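Local structure of endonuclease MutS2 (Deinococcus radiodurans, 4OD6) at residues A[30-35]-A[41-46]; A[57-62]-A[82-87]. The protein probably senses collided ribosomes and splits them in an ATP-driven step, and has nuclease activity; this chain is its Smr domain. All coordinates share one frame; numbering follows the deposited sequence.

Interaction 1 of 2, residues A[30-35]-A[41-46]; sequences AAIAEA and TPLRVV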
ATOM      1  N   ALA A  30      -2.426   3.601  -8.952  1.00  4.79           N
ATOM      2  CA  ALA A  30      -1.967   2.951 -10.195  1.00  5.35           C
ATOM      3  C   ALA A  30      -1.518   1.527  -9.948  1.00  4.51           C
ATOM      4  O   ALA A  30      -1.795   0.651 -10.707  1.00  5.00           O
ATOM      5  CB  ALA A  30      -0.827   3.774 -10.810  1.00  6.58           C
ATOM      6  N   ALA A  31      -0.796   1.312  -8.860  1.00  4.30           N
ATOM      7  CA  ALA A  31      -0.296  -0.022  -8.535  1.00  4.51           C
ATOM      8  C   ALA A  31      -1.417  -0.973  -8.261  1.00  4.24           C
ATOM      9  O   ALA A  31      -1.345  -2.125  -8.625  1.00  4.77           O
ATOM     10  CB  ALA A  31       0.680   0.024  -7.371  1.00  5.31           C
ATOM     11  N   ILE A  32      -2.430  -0.525  -7.538  1.00  4.59           N
ATOM     12  CA  ILE A  32      -3.570  -1.361  -7.217  1.00  5.54           C
ATOM     13  C   ILE A  32      -4.352  -1.693  -8.471  1.00  5.61           C
ATOM     14  O   ILE A  32      -4.750  -2.809  -8.650  1.00  5.40           O
ATOM     15  CB  ILE A  32      -4.470  -0.701  -6.153  1.00  5.69           C
ATOM     16  CG1 ILE A  32      -3.720  -0.641  -4.833  1.00  5.89           C
ATOM     17  CG2 ILE A  32      -5.788  -1.440  -6.005  1.00  6.39           C
ATOM     18  CD1 ILE A  32      -4.416   0.172  -3.758  1.00  6.28           C
ATOM     19  N   ALA A  33      -4.544  -0.728  -9.347  1.00  5.10           N
ATOM     20  CA  ALA A  33      -5.282  -0.963 -10.600  1.00  6.01           C
ATOM     21  C   ALA A  33      -4.529  -1.999 -11.431  1.00  5.65           C
ATOM     22  O   ALA A  33      -5.100  -2.879 -12.020  1.00  6.29           O
ATOM     23  CB  ALA A  33      -5.459   0.351 -11.375  1.00  7.49           C
ATOM     24  N   GLU A  34      -3.217  -1.887 -11.456  1.00  5.02           N
ATOM     25  CA  GLU A  34      -2.395  -2.827 -12.191  1.00  5.23           C
ATOM     26  C   GLU A  34      -2.529  -4.214 -11.604  1.00  5.20           C
ATOM     27  O   GLU A  34      -2.733  -5.165 -12.323  1.00  5.48           O
ATOM     28  CB  GLU A  34      -0.924  -2.382 -12.180  1.00  6.02           C
ATOM     29  CG  GLU A  34       0.059  -3.365 -12.810  1.00  8.28           C
ATOM     30  CD  GLU A  34       1.504  -3.012 -12.504  1.00 10.55           C
ATOM     31  OE1 GLU A  34       1.961  -3.331 -11.424  1.00 13.27           O
ATOM     32  OE2 GLU A  34       2.146  -2.423 -13.353  1.00  9.52           O
ATOM     33  N   ALA A  35      -2.448  -4.313 -10.279  1.00  5.59           N
ATOM     34  CA  ALA A  35      -2.562  -5.595  -9.595  1.00  6.15           C
ATOM     35  C   ALA A  35      -3.931  -6.266  -9.857  1.00  6.08           C
ATOM     36  O   ALA A  35      -3.986  -7.472 -10.049  1.00  7.47           O
ATOM     37  CB  ALA A  35      -2.319  -5.445  -8.100  1.00  6.94           C
ATOM     38  N   THR A  41      -2.103 -10.380  -6.054  1.00  8.23           N
ATOM     39  CA  THR A  41      -2.279  -9.961  -4.659  1.00  8.49           C
ATOM     40  C   THR A  41      -1.471 -10.880  -3.748  1.00  8.15           C
ATOM     41  O   THR A  41      -1.224 -12.025  -4.123  1.00  9.15           O
ATOM     42  CB  THR A  41      -3.769 -10.027  -4.266  1.00  9.33           C
ATOM     43  OG1 THR A  41      -3.973  -9.391  -3.000  1.00  8.18           O
ATOM     44  CG2 THR A  41      -4.249 -11.475  -4.197  1.00  9.63           C
ATOM     45  N   PRO A  42      -1.090 -10.455  -2.541  1.00  8.04           N
ATOM     46  CA  PRO A  42      -1.183  -9.089  -2.004  1.00  8.17           C
ATOM     47  C   PRO A  42      -0.077  -8.180  -2.459  1.00  8.65           C
ATOM     48  O   PRO A  42       0.943  -8.648  -2.960  1.00  9.52           O
ATOM     49  CB  PRO A  42      -1.043  -9.309  -0.508  1.00  8.81           C
ATOM     50  CG  PRO A  42      -0.100 -10.454  -0.417  1.00  9.62           C
ATOM     51  CD  PRO A  42      -0.389 -11.337  -1.577  1.00  8.87           C
ATOM     52  N   LEU A  43      -0.299  -6.890  -2.255  1.00  8.98           N
ATOM     53  CA  LEU A  43       0.734  -5.863  -2.426  1.00 10.42           C
ATOM     54  C   LEU A  43       1.315  -5.418  -1.116  1.00  9.82           C
ATOM     55  O   LEU A  43       0.602  -5.245  -0.169  1.00 11.26           O
ATOM     56  CB  LEU A  43       0.175  -4.632  -3.097  1.00 13.05           C
ATOM     57  CG  LEU A  43      -0.539  -4.850  -4.384  1.00 18.26           C
ATOM     58  CD1 LEU A  43      -0.843  -3.496  -4.978  1.00 19.77           C
ATOM     59  CD2 LEU A  43       0.222  -5.724  -5.356  1.00 20.55           C
ATOM     60  N   ARG A  44       2.624  -5.196  -1.092  1.00  9.66           N
ATOM     61  CA  ARG A  44       3.319  -4.637   0.057  1.00 10.23           C
ATOM     62  C   ARG A  44       3.671  -3.179  -0.256  1.00  8.63           C
ATOM     63  O   ARG A  44       4.466  -2.890  -1.143  1.00 10.11           O
ATOM     64  CB  ARG A  44       4.617  -5.383   0.405  1.00 12.16           C
ATOM     65  CG  ARG A  44       4.420  -6.633   1.191  1.00 14.31           C
ATOM     66  CD  ARG A  44       5.734  -7.366   1.409  1.00 15.95           C
ATOM     67  NE  ARG A  44       6.820  -6.586   1.986  1.00 16.86           N
ATOM     68  CZ  ARG A  44       7.065  -6.438   3.278  1.00 18.05           C
ATOM     69  NH1 ARG A  44       6.297  -6.985   4.171  1.00 17.34           N
ATOM     70  NH2 ARG A  44       8.094  -5.714   3.625  1.00 19.51           N
ATOM     71  N   VAL A  45       3.063  -2.281   0.492  1.00  7.65           N
ATOM     72  CA  VAL A  45       3.245  -0.850   0.310  1.00  8.05           C
ATOM     73  C   VAL A  45       4.206  -0.362   1.375  1.00  7.06           C
ATOM     74  O   VAL A  45       3.878  -0.229   2.531  1.00  6.69           O
ATOM     75  CB  VAL A  45       1.900  -0.108   0.398  1.00  8.21           C
ATOM     76  CG1 VAL A  45       2.074   1.380   0.139  1.00  7.79           C
ATOM     77  CG2 VAL A  45       0.904  -0.707  -0.571  1.00  9.12           C
ATOM     78  N   VAL A  46       5.416  -0.081   0.914  1.00  7.08           N
ATOM     79  CA  VAL A  46       6.520   0.366   1.748  1.00  7.26           C
ATOM     80  C   VAL A  46       6.525   1.883   1.826  1.00  6.47           C
ATOM     81  O   VAL A  46       7.114   2.548   0.992  1.00  7.58           O
ATOM     82  CB  VAL A  46       7.879  -0.212   1.240  1.00  8.54           C
ATOM     83  CG1 VAL A  46       8.987   0.124   2.230  1.00 10.30           C
ATOM     84  CG2 VAL A  46       7.732  -1.717   1.030  1.00  8.79           C
TER
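L43 reaches from the start of strand 43-46 to the inner side of helix 21-38, meeting A31, I32 and A35. Helix and strand are the second and third elements of a beta-alpha-beta unit, strand 13-15, helix 21-38, strand 43-46, within the Smr domain. The two short segments run nearly antiparallel, at 169°, with axes 10.5 Å apart, as expected where a crossover helix lies on its sheet.

The contact is apolar between side chains, and no hydrogen bond joins the segments. A35 turns its methyl toward the strand, and this single carbon meets both branches of the leucine: L43 CD2 lies 3.8 Å from A35 CB, and L43 CD1 sits 4.0 Å from the same atom. I32 is met at CG1, its methylene carbon, which L43 CD1 approaches at 4.1 Å as the two chains cross obliquely. L43 already points its CB at the helix; with CG anti to the carbonyl carbon and beside the backbone N (chi1 -53°), both methyls come to A35 CB.

Beyond the two segments, I32 also touches the loop residues D65 and N67, while A31 packs on L14 of strand 13-15.

The remaining touch is with the helix backbone: L43 CD1 lies 3.9 Å from A31 O, the carbonyl oxygen that accepts the hydrogen bond from A35 N at 3.0 Å.

Interaction 2 of 2, residues A[57-62]-A[82-87]; sequences TLRDYL and GVTIVN
L62, T84 and V86 carry the contact between the last turns of helix 53-62 and strand 83-88 of the mixed sheet in the Smr domain. Helix and strand segments run almost parallel, at 13°, with axes 10.5 Å apart.

L62 points at the strand and meets T84 and V86 tip to tip, its CD1 methyl touching both: T84 CG2 is 3.8 Å from L62 CD1, and V86 CG2 is 3.9 Å from it. The other branch adds a second touch on the valine, with L62 CD2 4.0 Å from V86 CG2.

T84 is split between two surroundings. With OG1 anti to the carbonyl carbon (chi1 -66°), CG2 falls anti to the backbone N and faces L62, while OG1 turns to polar partners. H47 NE2 is hydrogen-bonded to this hydroxyl. In one of the two modelled conformers of R59, NH1 donates to a water 2.8 Å away, at the edge of the guanidinium and in its plane, that is also 2.8 Å from T84 OG1; the bridge is only as certain as that conformer.

T84 and V86 point toward the helix and I85, between them, away: the alternation of a beta strand with a helix on one face. L62 also packs on V68 and F71 of strand 68-73, while V86 touches V45 of strand 43-46.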
ATOM      1  N   THR A  57      -2.454   8.732   5.607  1.00  8.09           N
ATOM      2  CA  THR A  57      -3.103   9.191   4.376  1.00  9.14           C
ATOM      3  C   THR A  57      -3.378   8.051   3.360  1.00  7.70           C
ATOM      4  O   THR A  57      -4.407   7.986   2.728  1.00  8.15           O
ATOM      5  CB  THR A  57      -2.343  10.328   3.686  1.00 11.87           C
ATOM      6  OG1 THR A  57      -1.041   9.891   3.343  1.00 12.92           O
ATOM      7  CG2 THR A  57      -2.227  11.504   4.576  1.00 13.15           C
ATOM      8  N   LEU A  58      -2.399   7.181   3.189  1.00  7.16           N
ATOM      9  CA  LEU A  58      -2.554   6.029   2.292  1.00  7.27           C
ATOM     10  C   LEU A  58      -3.682   5.124   2.971  1.00  7.41           C
ATOM     11  O   LEU A  58      -4.489   4.632   2.219  1.00  7.64           O
ATOM     12  CB  LEU A  58      -1.288   5.217   2.156  1.00  6.74           C
ATOM     13  CG  LEU A  58      -0.217   6.051   1.455  1.00  6.42           C
ATOM     14  CD1 LEU A  58       1.148   5.359   1.515  1.00  6.80           C
ATOM     15  CD2 LEU A  58      -0.598   6.356   0.028  1.00  7.61           C
ATOM     16  N   ARG A  59      -3.809   4.835   4.294  0.60  8.01           N
ATOM     17  CA  ARG A  59      -4.871   4.020   4.843  0.60  8.60           C
ATOM     18  C   ARG A  59      -6.190   4.683   4.591  0.60  8.92           C
ATOM     19  O   ARG A  59      -7.198   4.085   4.342  0.60  9.28           O
ATOM     20  CB  ARG A  59      -4.645   3.785   6.314  0.60  9.95           C
ATOM     21  CG  ARG A  59      -3.483   2.846   6.623  0.60 11.74           C
ATOM     22  CD  ARG A  59      -3.170   2.816   8.093  0.60 13.25           C
ATOM     23  NE  ARG A  59      -4.351   2.514   8.869  0.60 15.36           N
ATOM     24  CZ  ARG A  59      -4.749   1.295   9.160  0.60 16.70           C
ATOM     25  NH1 ARG A  59      -4.053   0.251   8.737  0.60 17.36           N
ATOM     26  NH2 ARG A  59      -5.865   1.132   9.848  0.60 17.54           N
ATOM     27  N   ASP A  60      -6.176   6.009   4.705  1.00  9.63           N
ATOM     28  CA  ASP A  60      -7.404   6.772   4.479  1.00 11.23           C
ATOM     29  C   ASP A  60      -7.895   6.621   3.042  1.00  9.41           C
ATOM     30  O   ASP A  60      -9.091   6.459   2.797  1.00 11.02           O
ATOM     31  CB  ASP A  60      -7.176   8.252   4.794  1.00 14.72           C
ATOM     32  CG  ASP A  60      -8.384   9.111   4.473  1.00 21.89           C
ATOM     33  OD1 ASP A  60      -9.340   9.112   5.272  1.00 21.07           O
ATOM     34  OD2 ASP A  60      -8.377   9.785   3.422  1.00 26.55           O
ATOM     35  N   TYR A  61      -6.964   6.665   2.095  1.00  8.20           N
ATOM     36  CA  TYR A  61      -7.300   6.457   0.693  1.00  7.88           C
ATOM     37  C   TYR A  61      -7.787   5.024   0.449  1.00  7.91           C
ATOM     38  O   TYR A  61      -8.736   4.800  -0.297  1.00  8.42           O
ATOM     39  CB  TYR A  61      -6.088   6.773  -0.209  1.00  7.99           C
ATOM     40  CG  TYR A  61      -6.219   6.207  -1.610  1.00  7.81           C
ATOM     41  CD1 TYR A  61      -6.911   6.892  -2.595  1.00  8.68           C
ATOM     42  CD2 TYR A  61      -5.714   4.951  -1.914  1.00  8.35           C
ATOM     43  CE1 TYR A  61      -7.059   6.362  -3.861  1.00  8.26           C
ATOM     44  CE2 TYR A  61      -5.856   4.413  -3.175  1.00  7.87           C
ATOM     45  CZ  TYR A  61      -6.530   5.121  -4.144  1.00  8.40           C
ATOM     46  OH  TYR A  61      -6.675   4.587  -5.401  1.00 10.05           O
ATOM     47  N   LEU A  62      -7.108   4.063   1.063  1.00  8.17           N
ATOM     48  CA  LEU A  62      -7.339   2.644   0.763  1.00  8.09           C
ATOM     49  C   LEU A  62      -8.855   2.318   1.183  1.00  9.01           C
ATOM     50  O   LEU A  62      -9.405   1.341   0.624  1.00  9.36           O
ATOM     51  CB  LEU A  62      -6.438   1.763   1.567  1.00  7.93           C
ATOM     52  CG  LEU A  62      -5.051   1.648   0.957  1.00  6.95           C
ATOM     53  CD1 LEU A  62      -4.032   1.061   1.921  1.00  6.90           C
ATOM     54  CD2 LEU A  62      -5.133   0.876  -0.348  1.00  6.79           C
ATOM     55  N   GLY A  82       5.453   0.352   9.129  1.00 12.88           N
ATOM     56  CA  GLY A  82       6.034   1.029   7.994  1.00 11.20           C
ATOM     57  C   GLY A  82       5.653   0.414   6.647  1.00  8.24           C
ATOM     58  O   GLY A  82       6.013   0.902   5.632  1.00  7.63           O
ATOM     59  N   VAL A  83       4.924  -0.681   6.717  1.00  7.72           N
ATOM     60  CA  VAL A  83       4.446  -1.355   5.523  1.00  7.22           C
ATOM     61  C   VAL A  83       2.961  -1.660   5.682  1.00  7.38           C
ATOM     62  O   VAL A  83       2.504  -2.177   6.693  1.00  9.54           O
ATOM     63  CB  VAL A  83       5.219  -2.654   5.275  1.00  8.26           C
ATOM     64  CG1 VAL A  83       4.698  -3.376   4.037  1.00  9.13           C
ATOM     65  CG2 VAL A  83       6.723  -2.394   5.208  1.00  8.35           C
ATOM     66  N   THR A  84       2.211  -1.353   4.650  1.00  6.78           N
ATOM     67  CA  THR A  84       0.788  -1.699   4.600  1.00  7.16           C
ATOM     68  C   THR A  84       0.579  -2.813   3.566  1.00  6.96           C
ATOM     69  O   THR A  84       0.994  -2.714   2.451  1.00  7.49           O
ATOM     70  CB  THR A  84      -0.130  -0.481   4.238  1.00  8.01           C
ATOM     71  OG1 THR A  84      -0.077   0.490   5.282  1.00  9.90           O
ATOM     72  CG2 THR A  84      -1.561  -0.891   4.083  1.00  7.71           C
ATOM     73  N   ILE A  85      -0.074  -3.873   3.979  1.00  6.73           N
ATOM     74  CA  ILE A  85      -0.435  -4.984   3.108  1.00  7.45           C
ATOM     75  C   ILE A  85      -1.783  -4.690   2.509  1.00  7.17           C
ATOM     76  O   ILE A  85      -2.730  -4.381   3.240  1.00  8.14           O
ATOM     77  CB  ILE A  85      -0.539  -6.314   3.907  1.00  9.52           C
ATOM     78  CG1 ILE A  85       0.755  -6.585   4.699  1.00 11.12           C
ATOM     79  CG2 ILE A  85      -0.827  -7.500   3.015  1.00 10.10           C
ATOM     80  CD1 ILE A  85       1.973  -6.680   3.833  1.00 11.67           C
ATOM     81  N   VAL A  86      -1.865  -4.776   1.197  1.00  6.54           N
ATOM     82  CA  VAL A  86      -3.111  -4.540   0.496  1.00  6.04           C
ATOM     83  C   VAL A  86      -3.536  -5.847  -0.183  1.00  5.70           C
ATOM     84  O   VAL A  86      -2.845  -6.383  -1.032  1.00  6.14           O
ATOM     85  CB  VAL A  86      -2.969  -3.402  -0.540  1.00  6.19           C
ATOM     86  CG1 VAL A  86      -4.289  -3.192  -1.267  1.00  6.95           C
ATOM     87  CG2 VAL A  86      -2.520  -2.093   0.143  1.00  7.21           C
ATOM     88  N   ASN A  87      -4.699  -6.349   0.223  1.00  6.08           N
ATOM     89  CA  ASN A  87      -5.370  -7.485  -0.422  1.00  6.82           C
ATOM     90  C   ASN A  87      -6.292  -6.939  -1.484  1.00  6.55           C
ATOM     91  O   ASN A  87      -7.205  -6.199  -1.197  1.00  7.57           O
ATOM     92  CB  ASN A  87      -6.119  -8.306   0.609  1.00  8.13           C
ATOM     93  CG  ASN A  87      -5.191  -8.811   1.684  1.00  9.98           C
ATOM     94  OD1 ASN A  87      -4.234  -9.503   1.389  1.00 10.10           O
ATOM     95  ND2 ASN A  87      -5.442  -8.416   2.925  1.00 12.22           N
TER
HETATM   96  O   HOH W   1      -1.496   0.011   7.669  0.60 30.12           O

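Overall arrangement
Interactions 1 and 2 lie with centres about 10 Å apart and follow one another in the chain, helix 53-62 coming directly after strand 43-46. Their strands are antiparallel neighbours in the sheet: L43 O and V86 N are 2.9 Å apart, as are V45 N and T84 O, both probable backbone hydrogen bonds. Helices 21-38 and 53-62 thus pack on adjacent central strands, and they meet each other where I32 of interaction 1 touches L62 of interaction 2, so the two apolar contacts are in touch through this pair.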